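Local coordinates for cupin 2 conserved barrel domain protein (Planctomyces limnophilus, PDB 4H7L), which is of unknown function but binds a copper(II) ion in a cupin-type beta-barrel, at residues Cys30-Ala35 with His50-Thr55; Tyr62-Gln67 with Pro122-Phe127. One frame throughout, in Å; residues are numbered along the deposited sequence.

Contact 1: residues Cys30-Ala35 with His50-Thr55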
loop_
_atom_site.group_PDB
_atom_site.type_symbol
_atom_site.label_atom_id
_atom_site.label_comp_id
_atom_site.label_asym_id
_atom_site.label_seq_id
_atom_site.Cartn_x
_atom_site.Cartn_y
_atom_site.Cartn_z
ATOM N N CYS B 30 -14.073 -5.280 -11.778
ATOM C CA CYS B 30 -13.560 -6.545 -11.273
ATOM C C CYS B 30 -14.684 -7.207 -10.483
ATOM O O CYS B 30 -15.697 -6.568 -10.199
ATOM C CB CYS B 30 -12.328 -6.316 -10.400
ATOM S SG CYS B 30 -12.566 -5.081 -9.116
ATOM N N PRO B 31 -14.521 -8.492 -10.133
ATOM C CA PRO B 31 -15.657 -9.220 -9.556
ATOM C C PRO B 31 -16.228 -8.573 -8.296
ATOM O O PRO B 31 -17.424 -8.712 -8.039
ATOM C CB PRO B 31 -15.063 -10.594 -9.229
ATOM C CG PRO B 31 -13.888 -10.723 -10.128
ATOM C CD PRO B 31 -13.324 -9.341 -10.238
ATOM N N CYS B 32 -15.395 -7.876 -7.533
ATOM C CA CYS B 32 -15.842 -7.281 -6.278
ATOM C C CYS B 32 -16.229 -5.808 -6.425
ATOM O O CYS B 32 -16.681 -5.188 -5.461
ATOM C CB CYS B 32 -14.756 -7.422 -5.213
ATOM S SG CYS B 32 -13.238 -6.528 -5.602
ATOM N N GLY B 33 -16.054 -5.244 -7.618
ATOM C CA GLY B 33 -16.408 -3.853 -7.853
ATOM C C GLY B 33 -15.566 -3.173 -8.919
ATOM O O GLY B 33 -15.547 -3.600 -10.072
ATOM N N TRP B 34 -14.867 -2.109 -8.532
ATOM C CA TRP B 34 -14.067 -1.331 -9.474
ATOM C C TRP B 34 -12.631 -1.160 -8.991
ATOM O O TRP B 34 -12.391 -0.847 -7.827
ATOM C CB TRP B 34 -14.700 0.043 -9.692
ATOM C CG TRP B 34 -16.084 -0.034 -10.237
ATOM C CD1 TRP B 34 -17.245 -0.063 -9.524
ATOM C CD2 TRP B 34 -16.458 -0.102 -11.617
ATOM N NE1 TRP B 34 -18.320 -0.142 -10.373
ATOM C CE2 TRP B 34 -17.864 -0.166 -11.665
ATOM C CE3 TRP B 34 -15.740 -0.111 -12.816
ATOM C CZ2 TRP B 34 -18.566 -0.239 -12.865
ATOM C CZ3 TRP B 34 -16.440 -0.184 -14.005
ATOM C CH2 TRP B 34 -17.839 -0.246 -14.021
ATOM N N ALA B 35 -11.681 -1.357 -9.899
ATOM C CA ALA B 35 -10.265 -1.264 -9.563
ATOM C C ALA B 35 -9.567 -0.184 -10.386
ATOM O O ALA B 35 -9.782 -0.070 -11.591
ATOM C CB ALA B 35 -9.586 -2.605 -9.785
ATOM N N HIS B 50 -3.263 -1.039 -6.226
ATOM C CA HIS B 50 -4.627 -0.825 -6.689
ATOM C C HIS B 50 -5.392 0.030 -5.689
ATOM O O HIS B 50 -5.227 -0.120 -4.480
ATOM C CB HIS B 50 -5.362 -2.158 -6.826
ATOM C CG HIS B 50 -4.670 -3.157 -7.701
ATOM N ND1 HIS B 50 -3.537 -2.865 -8.428
ATOM C CD2 HIS B 50 -4.962 -4.453 -7.964
ATOM C CE1 HIS B 50 -3.159 -3.938 -9.101
ATOM N NE2 HIS B 50 -4.008 -4.913 -8.837
ATOM N N TYR B 51 -6.229 0.922 -6.202
ATOM C CA TYR B 51 -7.199 1.630 -5.381
ATOM C C TYR B 51 -8.562 1.067 -5.763
ATOM O O TYR B 51 -9.074 1.334 -6.849
ATOM C CB TYR B 51 -7.110 3.132 -5.630
ATOM C CG TYR B 51 -8.187 3.955 -4.963
ATOM C CD1 TYR B 51 -8.234 4.093 -3.587
ATOM C CD2 TYR B 51 -9.138 4.617 -5.716
ATOM C CE1 TYR B 51 -9.210 4.853 -2.980
ATOM C CE2 TYR B 51 -10.117 5.382 -5.121
ATOM C CZ TYR B 51 -10.147 5.498 -3.750
ATOM O OH TYR B 51 -11.118 6.262 -3.146
ATOM N N THR B 52 -9.136 0.271 -4.870
ATOM C CA THR B 52 -10.235 -0.610 -5.237
ATOM C C THR B 52 -11.511 -0.332 -4.461
ATOM O O THR B 52 -11.503 -0.241 -3.234
ATOM C CB THR B 52 -9.844 -2.084 -5.015
ATOM O OG1 THR B 52 -8.726 -2.418 -5.846
ATOM C CG2 THR B 52 -11.006 -3.006 -5.341
ATOM N N GLN B 53 -12.611 -0.214 -5.196
ATOM C CA GLN B 53 -13.927 -0.020 -4.607
ATOM C C GLN B 53 -14.677 -1.344 -4.546
ATOM O O GLN B 53 -14.996 -1.932 -5.579
ATOM C CB GLN B 53 -14.734 0.981 -5.438
ATOM C CG GLN B 53 -14.096 2.356 -5.551
ATOM C CD GLN B 53 -14.131 3.112 -4.242
ATOM O OE1 GLN B 53 -14.545 2.574 -3.215
ATOM N NE2 GLN B 53 -13.703 4.369 -4.270
ATOM N N ILE B 54 -14.957 -1.813 -3.333
ATOM C CA ILE B 54 -15.768 -3.010 -3.146
ATOM C C ILE B 54 -17.235 -2.604 -3.135
ATOM O O ILE B 54 -17.704 -1.974 -2.185
ATOM C CB ILE B 54 -15.458 -3.729 -1.819
ATOM C CG1 ILE B 54 -13.950 -3.756 -1.544
ATOM C CG2 ILE B 54 -16.035 -5.140 -1.838
ATOM C CD1 ILE B 54 -13.145 -4.488 -2.588
ATOM N N THR B 55 -17.954 -2.956 -4.195
ATOM C CA THR B 55 -19.351 -2.560 -4.337
ATOM C C THR B 55 -20.307 -3.751 -4.362
ATOM O O THR B 55 -21.500 -3.598 -4.096
ATOM C CB THR B 55 -19.559 -1.742 -5.622
ATOM O OG1 THR B 55 -18.956 -2.428 -6.728
ATOM C CG2 THR B 55 -18.933 -0.360 -5.486
#
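Trp34 and Gln53 pair in an antiparallel strand contact at the open end of the hairpin formed by strands 33-38 and 48-54, remote from its connecting loop. The axes of 33-35 and 50-54 run 4.6 Å apart at 170°. The two residues form a hydrogen-bonded pair. Trp34 N donates to Gln53 O at 3.0 Å, and Gln53 N donates to Trp34 O at 2.7 Å. Two residues on, Thr55 N donates to Cys32 O at 2.9 Å, so the ladder carries on past the strand into the type I turn Cys30-Gly33. Gly33 faces Ile54 in a non-hydrogen-bonded pair. A CB on Gly33 would clash with Gln53 O and Thr55 OG1, and the backbone angles (phi 151°) would press it against the carbonyl O of Cys32. The hairpin belongs to the larger sheet of the cupin barrel: on its far edge, strand 48-54 pairs with strand 110-117, and Thr52 bonds through its backbone to Ile112. Ala35 and Thr52 share one face of the sheet, where Ala35 CB meets Thr52 OG1. Cys32 packs near that face. Its SG sits between the backbone N and the carbonyl carbon (chi1 64°), a rotation that brings it to 3.6 Å from Ile54 CD1 and near the Thr52 methyl. Trp34 and Gln53 occupy the other face, but their side chains approach only loosely, CB to CB. Trp34 CD1 comes to 4.0 Å from Thr55 OG1. Gln53 bends away at chi2, and its OE1 is hydrogen-bonded to Thr111 OG1.

Contact 2: residues Tyr62-Gln67 with Pro122-Phe127; sequences YHREHQ and PADEWF. With CU (copper (II) ion), chain D.
Tyr62 meets Trp126 through a single antiparallel bridge between two loops of the cupin fold, beside its copper site. The loop 62-67 leads into strand 67-72; the other loop follows strand 110-117. Tyr62 N donates to Trp126 O, and Trp126 N returns a bond to Tyr62 O, each at 2.9 Å. The Tyr62 ring turns one face to Trp126 CB, which stands 3.6 Å from its centroid in a CH-pi contact. His63 binds copper through NE2 at 2.1 Å. Its ND1 donates to Asp124 O at 2.8 Å, nearly in the ring plane. This bond probably fixes the ring rotation and presents NE2 to the metal. His61, Glu68 and His104 complete the site. Arg64 is extended from CG to NE, which carries its guanidinium flat over the Trp126 indole. The planes are 18° apart, and Arg64 CZ is 3.7 Å from the centroid of the Trp126 six-membered ring, a cation-pi contact. Arg64 NH2 also donates a hydrogen bond to Tyr62 OH in the same segment, close to the guanidinium plane. At the backbone, Arg64 N gives a nearly straight bond (171°) to the syn lone pair of Asp124 OD1. Glu65 N reaches Asp124 OD2 on its syn side, out of the carboxylate plane. The buried Asp124 carboxylate, swung toward 64-66 with CG anti to the backbone N (chi1 -174°), grips the successive amides of Arg64 and Glu65. His66 follows, with its ring edge toward the same oxygen: its ND1 donates to the anti lone pair of Asp124 OD2 at 2.8 Å.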
loop_
_atom_site.group_PDB
_atom_site.type_symbol
_atom_site.label_atom_id
_atom_site.label_comp_id
_atom_site.label_asym_id
_atom_site.label_seq_id
_atom_site.Cartn_x
_atom_site.Cartn_y
_atom_site.Cartn_z
ATOM N N TYR B 62 -8.339 -17.238 -4.282
ATOM C CA TYR B 62 -6.983 -17.202 -3.764
ATOM C C TYR B 62 -5.959 -17.104 -4.889
ATOM O O TYR B 62 -6.283 -17.246 -6.067
ATOM C CB TYR B 62 -6.701 -18.424 -2.887
ATOM C CG TYR B 62 -6.664 -19.743 -3.623
ATOM C CD1 TYR B 62 -7.837 -20.413 -3.952
ATOM C CD2 TYR B 62 -5.453 -20.333 -3.969
ATOM C CE1 TYR B 62 -7.805 -21.626 -4.615
ATOM C CE2 TYR B 62 -5.411 -21.545 -4.633
ATOM C CZ TYR B 62 -6.588 -22.189 -4.950
ATOM O OH TYR B 62 -6.550 -23.397 -5.617
ATOM N N HIS B 63 -4.715 -16.852 -4.505
ATOM C CA HIS B 63 -3.645 -16.638 -5.458
ATOM C C HIS B 63 -2.526 -17.617 -5.151
ATOM O O HIS B 63 -2.214 -17.866 -3.987
ATOM C CB HIS B 63 -3.144 -15.195 -5.359
ATOM C CG HIS B 63 -4.235 -14.171 -5.430
ATOM N ND1 HIS B 63 -4.986 -13.956 -6.566
ATOM C CD2 HIS B 63 -4.699 -13.298 -4.504
ATOM C CE1 HIS B 63 -5.870 -13.001 -6.335
ATOM N NE2 HIS B 63 -5.717 -12.584 -5.091
ATOM N N ARG B 64 -1.929 -18.178 -6.195
ATOM C CA ARG B 64 -0.898 -19.192 -6.024
ATOM C C ARG B 64 0.508 -18.613 -6.066
ATOM O O ARG B 64 1.457 -19.259 -5.626
ATOM C CB ARG B 64 -1.040 -20.268 -7.106
ATOM C CG ARG B 64 -2.335 -21.038 -7.021
ATOM C CD ARG B 64 -2.365 -22.225 -7.968
ATOM N NE ARG B 64 -3.564 -23.028 -7.742
ATOM C CZ ARG B 64 -3.752 -24.263 -8.197
ATOM N NH1 ARG B 64 -2.820 -24.875 -8.914
ATOM N NH2 ARG B 64 -4.881 -24.891 -7.919
ATOM N N GLU B 65 0.639 -17.399 -6.593
ATOM C CA GLU B 65 1.952 -16.818 -6.863
ATOM C C GLU B 65 2.080 -15.374 -6.375
ATOM O O GLU B 65 3.135 -14.757 -6.516
ATOM C CB GLU B 65 2.217 -16.853 -8.369
ATOM C CG GLU B 65 2.087 -18.232 -9.004
ATOM C CD GLU B 65 3.394 -18.996 -9.010
ATOM O OE1 GLU B 65 4.075 -18.998 -10.059
ATOM O OE2 GLU B 65 3.744 -19.595 -7.968
ATOM N N HIS B 66 1.007 -14.837 -5.804
ATOM C CA HIS B 66 0.974 -13.438 -5.400
ATOM C C HIS B 66 0.490 -13.294 -3.972
ATOM O O HIS B 66 -0.473 -13.939 -3.565
ATOM C CB HIS B 66 0.039 -12.646 -6.312
ATOM C CG HIS B 66 0.537 -12.512 -7.713
ATOM N ND1 HIS B 66 0.471 -13.540 -8.629
ATOM C CD2 HIS B 66 1.121 -11.474 -8.354
ATOM C CE1 HIS B 66 0.989 -13.138 -9.774
ATOM N NE2 HIS B 66 1.392 -11.888 -9.635
ATOM N N GLN B 67 1.152 -12.436 -3.214
ATOM C CA GLN B 67 0.673 -12.096 -1.888
ATOM C C GLN B 67 0.106 -10.690 -1.951
ATOM O O GLN B 67 0.629 -9.832 -2.660
ATOM C CB GLN B 67 1.790 -12.215 -0.845
ATOM C CG GLN B 67 2.811 -11.094 -0.847
ATOM C CD GLN B 67 3.124 -10.589 0.552
ATOM O OE1 GLN B 67 4.289 -10.410 0.911
ATOM N NE2 GLN B 67 2.084 -10.346 1.348
ATOM N N PRO B 122 -3.563 -10.970 -13.634
ATOM C CA PRO B 122 -4.966 -11.393 -13.550
ATOM C C PRO B 122 -5.158 -12.890 -13.787
ATOM O O PRO B 122 -6.175 -13.449 -13.385
ATOM C CB PRO B 122 -5.635 -10.588 -14.664
ATOM C CG PRO B 122 -4.557 -10.356 -15.654
ATOM C CD PRO B 122 -3.303 -10.175 -14.848
ATOM N N ALA B 123 -4.187 -13.528 -14.430
ATOM C CA ALA B 123 -4.259 -14.960 -14.686
ATOM C C ALA B 123 -4.247 -15.762 -13.388
ATOM O O ALA B 123 -4.719 -16.900 -13.353
ATOM C CB ALA B 123 -3.105 -15.383 -15.563
ATOM N N ASP B 124 -3.704 -15.172 -12.327
ATOM C CA ASP B 124 -3.526 -15.885 -11.067
ATOM C C ASP B 124 -4.708 -15.685 -10.136
ATOM O O ASP B 124 -4.612 -14.974 -9.138
ATOM C CB ASP B 124 -2.244 -15.426 -10.373
ATOM C CG ASP B 124 -1.931 -16.240 -9.136
ATOM O OD1 ASP B 124 -2.430 -17.381 -9.038
ATOM O OD2 ASP B 124 -1.188 -15.745 -8.262
ATOM N N GLU B 125 -5.824 -16.316 -10.472
ATOM C CA GLU B 125 -7.009 -16.301 -9.628
ATOM C C GLU B 125 -7.577 -17.712 -9.591
ATOM O O GLU B 125 -7.801 -18.320 -10.635
ATOM C CB GLU B 125 -8.051 -15.334 -10.182
ATOM C CG GLU B 125 -9.090 -14.903 -9.164
ATOM C CD GLU B 125 -10.238 -14.137 -9.794
ATOM O OE1 GLU B 125 -10.757 -14.596 -10.834
ATOM O OE2 GLU B 125 -10.623 -13.078 -9.249
ATOM N N TRP B 126 -7.802 -18.237 -8.393
ATOM C CA TRP B 126 -8.283 -19.606 -8.249
ATOM C C TRP B 126 -9.448 -19.709 -7.274
ATOM O O TRP B 126 -9.546 -18.937 -6.319
ATOM C CB TRP B 126 -7.140 -20.517 -7.810
ATOM C CG TRP B 126 -6.012 -20.508 -8.785
ATOM C CD1 TRP B 126 -5.014 -19.584 -8.875
ATOM C CD2 TRP B 126 -5.772 -21.460 -9.826
ATOM N NE1 TRP B 126 -4.163 -19.906 -9.900
ATOM C CE2 TRP B 126 -4.607 -21.053 -10.502
ATOM C CE3 TRP B 126 -6.427 -22.619 -10.248
ATOM C CZ2 TRP B 126 -4.083 -21.760 -11.581
ATOM C CZ3 TRP B 126 -5.904 -23.323 -11.317
ATOM C CH2 TRP B 126 -4.743 -22.890 -11.972
ATOM N N PHE B 127 -10.330 -20.669 -7.533
ATOM C CA PHE B 127 -11.506 -20.888 -6.708
ATOM C C PHE B 127 -11.531 -22.323 -6.208
ATOM O O PHE B 127 -10.894 -23.203 -6.787
ATOM C CB PHE B 127 -12.779 -20.613 -7.514
ATOM C CG PHE B 127 -12.777 -19.284 -8.214
ATOM C CD1 PHE B 127 -13.099 -18.124 -7.530
ATOM C CD2 PHE B 127 -12.452 -19.195 -9.554
ATOM C CE1 PHE B 127 -13.096 -16.898 -8.169
ATOM C CE2 PHE B 127 -12.445 -17.975 -10.199
ATOM C CZ PHE B 127 -12.767 -16.824 -9.504
HETATM CU CU CU D . -7.174 -11.427 -4.070
#

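Overall arrangement
Contact 1 and contact 2 lie in series along the chain, their centres 16 Å apart, and stand in different relation to the copper site. Contact 2 supplies a ligand, His63. Contact 1 supplies none, but between nearest atoms the side chain of Cys32 is about 8 Å from the copper ion and about 7 Å from the side chain of the ligand His61. The side chain of Thr52 is about 8 Å from that of Glu68, another ligand, again between nearest atoms. The two contacts touch at one place, where Pro31 CG packs 4.1 Å from Glu125 OE2, bringing the turn 30-33 against the C-terminal loop.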